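Long-range contacts in putative invasin (Yersinia pseudotuberculosis IP 31758, PDB 5N40), which probably acts as a bacterial adhesin in attachment to host cells, carrying immunoglobulin-like domains and a C-type lectin-like adhesion domain: residues T109-N114 / T126-Y131; S159-V164 / I194-T199; V186-P191 / T212-N217. The protein carries 1 engineered substitution. All blocks are in the same frame, centred on the assembly; numbering follows the deposited sequence.

Contact 1 (T109-N114 / T126-Y131)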
loop_
_atom_site.group_PDB
_atom_site.type_symbol
_atom_site.label_atom_id
_atom_site.label_comp_id
_atom_site.label_asym_id
_atom_site.label_seq_id
_atom_site.Cartn_x
_atom_site.Cartn_y
_atom_site.Cartn_z
ATOM N N THR A 109 -0.383 -10.500 -10.226
ATOM C CA THR A 109 0.705 -9.611 -10.603
ATOM C C THR A 109 0.460 -8.261 -9.947
ATOM O O THR A 109 -0.678 -7.786 -9.913
ATOM C CB THR A 109 0.786 -9.451 -12.123
ATOM O OG1 THR A 109 0.902 -10.740 -12.738
ATOM C CG2 THR A 109 1.988 -8.607 -12.508
ATOM N N VAL A 110 1.524 -7.640 -9.437
ATOM C CA VAL A 110 1.421 -6.350 -8.761
ATOM C C VAL A 110 2.375 -5.378 -9.435
ATOM O O VAL A 110 3.584 -5.628 -9.489
ATOM C CB VAL A 110 1.730 -6.459 -7.259
ATOM C CG1 VAL A 110 1.477 -5.126 -6.566
ATOM C CG2 VAL A 110 0.879 -7.543 -6.629
ATOM N N LEU A 111 1.824 -4.273 -9.931
ATOM C CA LEU A 111 2.555 -3.235 -10.643
ATOM C C LEU A 111 2.404 -1.914 -9.902
ATOM O O LEU A 111 1.313 -1.576 -9.432
ATOM C CB LEU A 111 2.026 -3.077 -12.071
ATOM C CG LEU A 111 2.053 -4.327 -12.953
ATOM C CD1 LEU A 111 1.464 -4.049 -14.321
ATOM C CD2 LEU A 111 3.464 -4.871 -13.086
ATOM N N THR A 112 3.492 -1.159 -9.807
ATOM C CA THR A 112 3.433 0.209 -9.310
ATOM C C THR A 112 3.930 1.146 -10.399
ATOM O O THR A 112 4.862 0.804 -11.136
ATOM C CB THR A 112 4.272 0.392 -8.045
ATOM O OG1 THR A 112 5.609 -0.046 -8.295
ATOM C CG2 THR A 112 3.670 -0.405 -6.879
ATOM N N ASP A 113 3.311 2.325 -10.509
ATOM C CA ASP A 113 3.732 3.247 -11.566
ATOM C C ASP A 113 5.178 3.684 -11.353
ATOM O O ASP A 113 5.964 3.741 -12.307
ATOM C CB ASP A 113 2.775 4.446 -11.665
ATOM C CG ASP A 113 2.767 5.335 -10.427
ATOM O OD1 ASP A 113 2.957 4.846 -9.299
ATOM O OD2 ASP A 113 2.540 6.557 -10.595
ATOM N N ASN A 114 5.551 3.976 -10.109
ATOM C CA ASN A 114 6.951 4.098 -9.720
ATOM C C ASN A 114 7.053 3.620 -8.285
ATOM O O ASN A 114 6.233 4.006 -7.445
ATOM C CB ASN A 114 7.465 5.538 -9.853
ATOM C CG ASN A 114 8.983 5.634 -9.722
ATOM O OD1 ASN A 114 9.591 5.012 -8.848
ATOM N ND2 ASN A 114 9.599 6.408 -10.608
ATOM N N THR A 126 -1.371 -1.450 -8.861
ATOM C CA THR A 126 -2.353 -2.261 -9.573
ATOM C C THR A 126 -2.112 -3.743 -9.312
ATOM O O THR A 126 -1.000 -4.244 -9.512
ATOM C CB THR A 126 -2.300 -1.987 -11.079
ATOM O OG1 THR A 126 -2.593 -0.607 -11.330
ATOM C CG2 THR A 126 -3.295 -2.862 -11.825
ATOM N N VAL A 127 -3.161 -4.435 -8.878
ATOM C CA VAL A 127 -3.181 -5.893 -8.775
ATOM C C VAL A 127 -3.916 -6.437 -9.987
ATOM O O VAL A 127 -5.035 -6.002 -10.282
ATOM C CB VAL A 127 -3.871 -6.360 -7.477
ATOM C CG1 VAL A 127 -3.783 -7.886 -7.346
ATOM C CG2 VAL A 127 -3.285 -5.670 -6.256
ATOM N N ILE A 128 -3.304 -7.397 -10.679
ATOM C CA ILE A 128 -3.937 -8.086 -11.797
ATOM C C ILE A 128 -4.081 -9.546 -11.399
ATOM O O ILE A 128 -3.088 -10.195 -11.046
ATOM C CB ILE A 128 -3.126 -7.970 -13.096
ATOM C CG1 ILE A 128 -2.824 -6.506 -13.418
ATOM C CG2 ILE A 128 -3.879 -8.662 -14.246
ATOM C CD1 ILE A 128 -1.873 -6.324 -14.576
ATOM N N ALA A 129 -5.309 -10.054 -11.449
ATOM C CA ALA A 129 -5.608 -11.440 -11.099
ATOM C C ALA A 129 -5.991 -12.201 -12.360
ATOM O O ALA A 129 -6.822 -11.734 -13.152
ATOM C CB ALA A 129 -6.735 -11.520 -10.067
ATOM N N LYS A 130 -5.374 -13.360 -12.546
ATOM C CA LYS A 130 -5.730 -14.281 -13.609
ATOM C C LYS A 130 -5.954 -15.655 -13.003
ATOM O O LYS A 130 -5.299 -16.033 -12.025
ATOM C CB LYS A 130 -4.640 -14.347 -14.678
ATOM C CG LYS A 130 -4.398 -12.999 -15.355
ATOM C CD LYS A 130 -3.181 -13.012 -16.238
ATOM C CE LYS A 130 -2.977 -11.659 -16.906
ATOM N NZ LYS A 130 -1.732 -11.662 -17.710
ATOM N N TYR A 131 -6.870 -16.409 -13.596
ATOM C CA TYR A 131 -7.106 -17.761 -13.112
ATOM C C TYR A 131 -5.815 -18.558 -13.208
ATOM O O TYR A 131 -5.081 -18.475 -14.199
ATOM C CB TYR A 131 -8.223 -18.437 -13.900
ATOM C CG TYR A 131 -9.556 -17.759 -13.723
ATOM C CD1 TYR A 131 -10.120 -17.615 -12.461
ATOM C CD2 TYR A 131 -10.244 -17.244 -14.802
ATOM C CE1 TYR A 131 -11.330 -16.976 -12.283
ATOM C CE2 TYR A 131 -11.462 -16.613 -14.636
ATOM C CZ TYR A 131 -12.002 -16.486 -13.373
ATOM O OH TYR A 131 -13.205 -15.856 -13.205
HETATM O O HOH W 1 -1.434 -12.230 -12.945
HETATM O O HOH W 2 -0.159 0.804 -11.344
#
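Thr109, Val110 and Leu111 run antiparallel to Ile128, Val127 and Thr126. The two strands approach to 4.7 Å between their axes, with directions 157° apart. They form the edge of one sheet of an immunoglobulin-like beta sandwich, where strand 106-112 is outermost. Thr109 and Ile128 are a hydrogen-bonded pair, joined in both directions: Thr109 N gives to Ile128 O and Ile128 N gives to Thr109 O, each at 2.8 Å. Leu111 and Thr126 form a second such pair. Its shorter bond, Thr126 N to Leu111 O at 2.7 Å, is almost straight at the hydrogen (174°). Val110 and Val127 lie between them as a non-hydrogen-bonded pair. Here the alpha carbons supply weaker CA-H...O contacts, Val110 CA to Thr126 O and Val127 CA to Thr109 O.

Val110 and Val127 point to one face of the sheet. Val110 also packs on Glu210 and Thr212 of strand 209-217, so this face looks toward the second sheet. Thr109, Leu111, Thr126 and Ile128 occupy the other face. There the end methyls of Leu111 and Ile128 meet, CD1 to CD1 at 4.0 Å, with the two chains set at a slant. Leu111 CG stands beside its backbone N (chi1 -57°), and an extended chi2 carries CD1 out to Ile128.

Water bridges the polar atoms at both ends of the paired region. Thr126 OG1 is hydrogen-bonded to Thr185 OG1 of strand 183-189, its neighbour in the sheet. It also contacts a water that donates weakly to Leu111 O. At the Thr109 end, another water lies 2.8 Å from Thr109 OG1 and donates to Ile128 O at 3.2 Å.

Contact 2 (S159-V164 / I194-T199)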
loop_
_atom_site.group_PDB
_atom_site.type_symbol
_atom_site.label_atom_id
_atom_site.label_comp_id
_atom_site.label_asym_id
_atom_site.label_seq_id
_atom_site.Cartn_x
_atom_site.Cartn_y
_atom_site.Cartn_z
ATOM N N SER A 159 10.343 -0.122 13.057
ATOM C CA SER A 159 9.043 -0.322 13.679
ATOM C C SER A 159 8.388 0.976 14.131
ATOM O O SER A 159 7.311 0.931 14.732
ATOM C CB SER A 159 9.183 -1.275 14.875
ATOM O OG SER A 159 9.931 -0.682 15.921
ATOM N N SER A 160 8.993 2.131 13.846
ATOM C CA SER A 160 8.507 3.409 14.354
ATOM C C SER A 160 8.030 4.353 13.255
ATOM O O SER A 160 7.817 5.541 13.523
ATOM C CB SER A 160 9.595 4.086 15.189
ATOM O OG SER A 160 10.810 4.175 14.474
ATOM N N SER A 161 7.844 3.863 12.035
ATOM C CA SER A 161 7.283 4.662 10.964
ATOM C C SER A 161 5.755 4.584 10.991
ATOM O O SER A 161 5.162 3.686 11.593
ATOM C CB SER A 161 7.810 4.191 9.610
ATOM O OG SER A 161 7.554 5.164 8.614
ATOM N N GLY A 162 5.126 5.538 10.315
ATOM C CA GLY A 162 3.679 5.592 10.265
ATOM C C GLY A 162 3.082 4.457 9.451
ATOM O O GLY A 162 3.764 3.735 8.724
ATOM N N VAL A 163 1.765 4.306 9.580
ATOM C CA VAL A 163 1.037 3.264 8.856
ATOM C C VAL A 163 0.807 3.726 7.422
ATOM O O VAL A 163 0.267 4.814 7.186
ATOM C CB VAL A 163 -0.293 2.942 9.559
ATOM C CG1 VAL A 163 -1.063 1.839 8.823
ATOM C CG2 VAL A 163 -0.051 2.545 11.000
ATOM N N VAL A 164 1.223 2.901 6.454
ATOM C CA VAL A 164 0.999 3.216 5.047
ATOM C C VAL A 164 -0.496 3.251 4.759
ATOM O O VAL A 164 -1.278 2.455 5.297
ATOM C CB VAL A 164 1.726 2.197 4.150
ATOM C CG1 VAL A 164 1.270 2.302 2.693
ATOM C CG2 VAL A 164 3.227 2.409 4.225
ATOM N N ILE A 194 8.685 7.898 7.871
ATOM C CA ILE A 194 9.955 8.488 8.271
ATOM C C ILE A 194 11.081 8.138 7.294
ATOM O O ILE A 194 12.248 8.328 7.606
ATOM C CB ILE A 194 10.318 8.105 9.721
ATOM C CG1 ILE A 194 10.570 6.599 9.880
ATOM C CG2 ILE A 194 9.203 8.571 10.661
ATOM C CD1 ILE A 194 11.065 6.211 11.270
ATOM N N GLY A 195 10.740 7.647 6.099
ATOM C CA GLY A 195 11.728 7.358 5.074
ATOM C C GLY A 195 12.042 5.883 4.934
ATOM O O GLY A 195 13.204 5.470 5.023
ATOM N N VAL A 196 11.011 5.077 4.697
ATOM C CA VAL A 196 11.156 3.630 4.731
ATOM C C VAL A 196 10.620 3.006 3.447
ATOM O O VAL A 196 9.790 3.576 2.733
ATOM C CB VAL A 196 10.453 3.011 5.965
ATOM C CG1 VAL A 196 11.117 3.493 7.239
ATOM C CG2 VAL A 196 8.976 3.359 5.992
ATOM N N GLN A 197 11.121 1.801 3.176
ATOM C CA GLN A 197 10.621 0.932 2.123
ATOM C C GLN A 197 9.678 -0.075 2.767
ATOM O O GLN A 197 10.092 -0.837 3.647
ATOM C CB GLN A 197 11.775 0.219 1.420
ATOM C CG GLN A 197 11.370 -0.796 0.372
ATOM C CD GLN A 197 12.489 -1.762 0.042
ATOM O OE1 GLN A 197 12.550 -2.877 0.579
ATOM N NE2 GLN A 197 13.366 -1.356 -0.855
ATOM N N THR A 198 8.420 -0.063 2.341
ATOM C CA THR A 198 7.392 -0.922 2.907
ATOM C C THR A 198 7.030 -2.000 1.896
ATOM O O THR A 198 6.753 -1.699 0.732
ATOM C CB THR A 198 6.152 -0.114 3.288
ATOM O OG1 THR A 198 6.521 0.914 4.219
ATOM C CG2 THR A 198 5.080 -1.018 3.918
ATOM N N THR A 199 7.027 -3.250 2.343
ATOM C CA THR A 199 6.576 -4.354 1.507
ATOM C C THR A 199 5.092 -4.560 1.772
ATOM O O THR A 199 4.695 -4.904 2.891
ATOM C CB THR A 199 7.363 -5.626 1.804
ATOM O OG1 THR A 199 8.757 -5.393 1.580
ATOM C CG2 THR A 199 6.882 -6.764 0.909
HETATM O O HOH W 3 5.460 1.539 6.702
#
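Ser161 reaches from a loop to Ile194 and Val196. Its CB touches both apolar side chains, 3.7 Å from Ile194 CG1 and 3.9 Å from Val196 CG2. Its OG is turned anti to the Ser161 backbone N (chi1 -165°) and meets the other segment at the tip. This oxygen accepts a hydrogen bond from Ile194 N at 3.1 Å, bent at the hydrogen (146°). Val196 CG2 lies 3.5 Å from the same OG. A hydroxyl therefore takes up a backbone N-H in the loop that leads into strand 197-204.

The two segments belong to an immunoglobulin-like domain. Residues 159-164 lie in the connection between strands 142-151 and 165-166, and this loop packs against residues 194-198. Ser160 adds a lighter touch, its OG facing Ile194 CD1.

Farther along, Val164 packs on Thr198 as their side chains pass in opposite directions. Val164 CG2 lies 3.6 Å from Thr198 OG1 and 3.9 Å from Thr198 CG2. Between the Ser161 and Val164 contacts, a water donates to Thr198 OG1 at 2.8 Å and, weakly, to Gly162 O.

Contact 3 (V186-P191 / T212-N217)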
loop_
_atom_site.group_PDB
_atom_site.type_symbol
_atom_site.label_atom_id
_atom_site.label_comp_id
_atom_site.label_asym_id
_atom_site.label_seq_id
_atom_site.Cartn_x
_atom_site.Cartn_y
_atom_site.Cartn_z
ATOM N N VAL A 186 -5.209 1.044 -6.715
ATOM C CA VAL A 186 -5.404 1.821 -5.500
ATOM C C VAL A 186 -4.298 2.863 -5.391
ATOM O O VAL A 186 -3.233 2.751 -6.008
ATOM C CB VAL A 186 -5.428 0.932 -4.238
ATOM C CG1 VAL A 186 -6.546 -0.100 -4.342
ATOM C CG2 VAL A 186 -4.085 0.244 -4.025
ATOM N N SER A 187 -4.571 3.882 -4.581
ATOM C CA SER A 187 -3.650 4.983 -4.340
ATOM C C SER A 187 -2.978 4.788 -2.987
ATOM O O SER A 187 -3.659 4.703 -1.956
ATOM C CB SER A 187 -4.393 6.316 -4.390
ATOM O OG SER A 187 -3.493 7.392 -4.237
ATOM N N VAL A 188 -1.648 4.723 -2.992
ATOM C CA VAL A 188 -0.853 4.452 -1.797
ATOM C C VAL A 188 -0.115 5.721 -1.392
ATOM O O VAL A 188 0.561 6.340 -2.222
ATOM C CB VAL A 188 0.149 3.312 -2.032
ATOM C CG1 VAL A 188 0.845 2.943 -0.726
ATOM C CG2 VAL A 188 -0.549 2.102 -2.635
ATOM N N THR A 189 -0.199 6.073 -0.107
ATOM C CA THR A 189 0.490 7.232 0.449
ATOM C C THR A 189 1.102 6.862 1.796
ATOM O O THR A 189 0.713 5.881 2.431
ATOM C CB THR A 189 -0.449 8.435 0.634
ATOM O OG1 THR A 189 -1.572 8.046 1.434
ATOM C CG2 THR A 189 -0.927 8.979 -0.709
ATOM N N ASP A 190 2.048 7.686 2.245
ATOM C CA ASP A 190 2.763 7.453 3.504
ATOM C C ASP A 190 2.919 8.782 4.237
ATOM O O ASP A 190 4.033 9.219 4.538
ATOM C CB ASP A 190 4.114 6.791 3.236
ATOM C CG ASP A 190 4.714 6.132 4.468
ATOM O OD1 ASP A 190 4.057 6.111 5.536
ATOM O OD2 ASP A 190 5.869 5.651 4.376
ATOM N N PRO A 191 1.803 9.445 4.555
ATOM C CA PRO A 191 1.894 10.795 5.148
ATOM C C PRO A 191 2.627 10.842 6.481
ATOM O O PRO A 191 3.170 11.898 6.836
ATOM C CB PRO A 191 0.424 11.211 5.298
ATOM C CG PRO A 191 -0.347 9.935 5.306
ATOM C CD PRO A 191 0.405 9.003 4.407
ATOM N N THR A 212 4.879 -6.400 -3.277
ATOM C CA THR A 212 5.565 -5.320 -3.972
ATOM C C THR A 212 6.077 -4.331 -2.934
ATOM O O THR A 212 5.506 -4.202 -1.850
ATOM C CB THR A 212 4.648 -4.608 -4.983
ATOM O OG1 THR A 212 5.433 -3.963 -5.993
ATOM C CG2 THR A 212 3.748 -3.572 -4.295
ATOM N N ASN A 213 7.154 -3.631 -3.277
ATOM C CA ASN A 213 7.757 -2.656 -2.381
ATOM C C ASN A 213 7.361 -1.247 -2.788
ATOM O O ASN A 213 7.324 -0.917 -3.978
ATOM C CB ASN A 213 9.282 -2.779 -2.381
ATOM C CG ASN A 213 9.765 -4.037 -1.702
ATOM O OD1 ASN A 213 9.132 -4.538 -0.775
ATOM N ND2 ASN A 213 10.894 -4.557 -2.160
ATOM N N VAL A 214 7.052 -0.423 -1.793
ATOM C CA VAL A 214 6.828 1.000 -1.995
ATOM C C VAL A 214 7.724 1.767 -1.033
ATOM O O VAL A 214 7.861 1.401 0.141
ATOM C CB VAL A 214 5.344 1.383 -1.807
ATOM C CG1 VAL A 214 4.492 0.728 -2.903
ATOM C CG2 VAL A 214 4.853 0.988 -0.415
ATOM N N THR A 215 8.349 2.824 -1.539
ATOM C CA THR A 215 9.267 3.637 -0.759
ATOM C C THR A 215 8.809 5.082 -0.851
ATOM O O THR A 215 8.533 5.574 -1.946
ATOM C CB THR A 215 10.701 3.485 -1.275
ATOM O OG1 THR A 215 11.099 2.114 -1.158
ATOM C CG2 THR A 215 11.674 4.368 -0.495
ATOM N N PHE A 216 8.711 5.747 0.297
ATOM C CA PHE A 216 8.338 7.156 0.354
ATOM C C PHE A 216 9.458 7.913 1.047
ATOM O O PHE A 216 9.729 7.694 2.233
ATOM C CB PHE A 216 6.999 7.354 1.071
ATOM C CG PHE A 216 5.818 6.800 0.315
ATOM C CD1 PHE A 216 5.442 5.460 0.439
ATOM C CD2 PHE A 216 5.088 7.606 -0.535
ATOM C CE1 PHE A 216 4.344 4.965 -0.256
ATOM C CE2 PHE A 216 4.011 7.114 -1.237
ATOM C CZ PHE A 216 3.631 5.787 -1.094
ATOM N N ASN A 217 10.105 8.801 0.297
ATOM C CA ASN A 217 11.256 9.534 0.800
ATOM C C ASN A 217 10.849 10.566 1.837
ATOM O O ASN A 217 9.842 11.259 1.684
ATOM C CB ASN A 217 11.961 10.249 -0.345
ATOM C CG ASN A 217 12.477 9.308 -1.391
ATOM O OD1 ASN A 217 13.020 8.248 -1.077
ATOM N ND2 ASN A 217 12.338 9.700 -2.660
HETATM O O HOH W 4 8.500 6.697 4.490
#
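Phe216 turns its ring toward Asp190 and Val188 across the interior of the immunoglobulin-like sandwich. Strand 183-189 belongs to one sheet and strand 209-217 to the other. The axes of the parts 186-189 and 212-217 come no closer than 8.8 Å, a spacing bridged by side chains and not by backbone pairing.

Phe216 CG is set beside its backbone N, anti to the carbonyl carbon (chi1 -68°), and the ring plane stands nearly perpendicular to the CA-CB-CG plane. This points CZ at the backbone of the facing strand and presents one face to Asp190. The CB of Asp190 lies over that face in a CH-pi contact, 3.7 Å from the ring centroid. It is nearest the inner part of the ring, 3.4 Å from both Phe216 CG and Phe216 CD1. The backbone N of Asp190 and the carbonyl carbon of Thr189 lie over the same face. Asp190 CG is anti to its backbone N (chi1 -162°), which sends the carboxylate past the ring toward Phe216 CB. The carboxylate and ring planes are 79° apart.

At the far edge of the ring, Val188 O lies near the ring plane, 3.3 Å from Phe216 CZ. Val188 CG1 also reaches CZ, at 4.0 Å, with the two side chains crossing at about a right angle. The same methyl makes a longer contact with Val214 CG2. Ile123 and Leu125 of strand 123-131 add to this apolar packing.

No direct hydrogen bond joins the two segments. A water links them instead, donating to Asp190 OD2 and to Phe216 O, each at 2.8 Å. Asp190 thus offers its methylene to the aromatic face and one carboxylate oxygen to water. That bond probably offsets part of the cost of burying an acidic group.

The three contacts lie in one immunoglobulin-like domain. Contact 3 is central: its centre is about 15 Å from that of contact 1 and about 9 Å from that of contact 2. Contacts 1 and 2 do not touch, their nearest atoms being about 8 Å apart. Contacts 1 and 3 share a sheet, in which strands 123-131 and 183-189 are neighbours. Val110 CG1 of contact 1 also packs on Thr212 CG2 of contact 3 at 3.6 Å, between the two facing sheets. Contacts 2 and 3 share the other sheet, where Thr198 N and Val214 O probably hydrogen-bond at 2.7 Å. Val164 CG1 also meets Val188 CG1 at 3.5 Å. Trp230, in the sequence range of the C-terminal adhesion domain, touches Gln197 and Thr215.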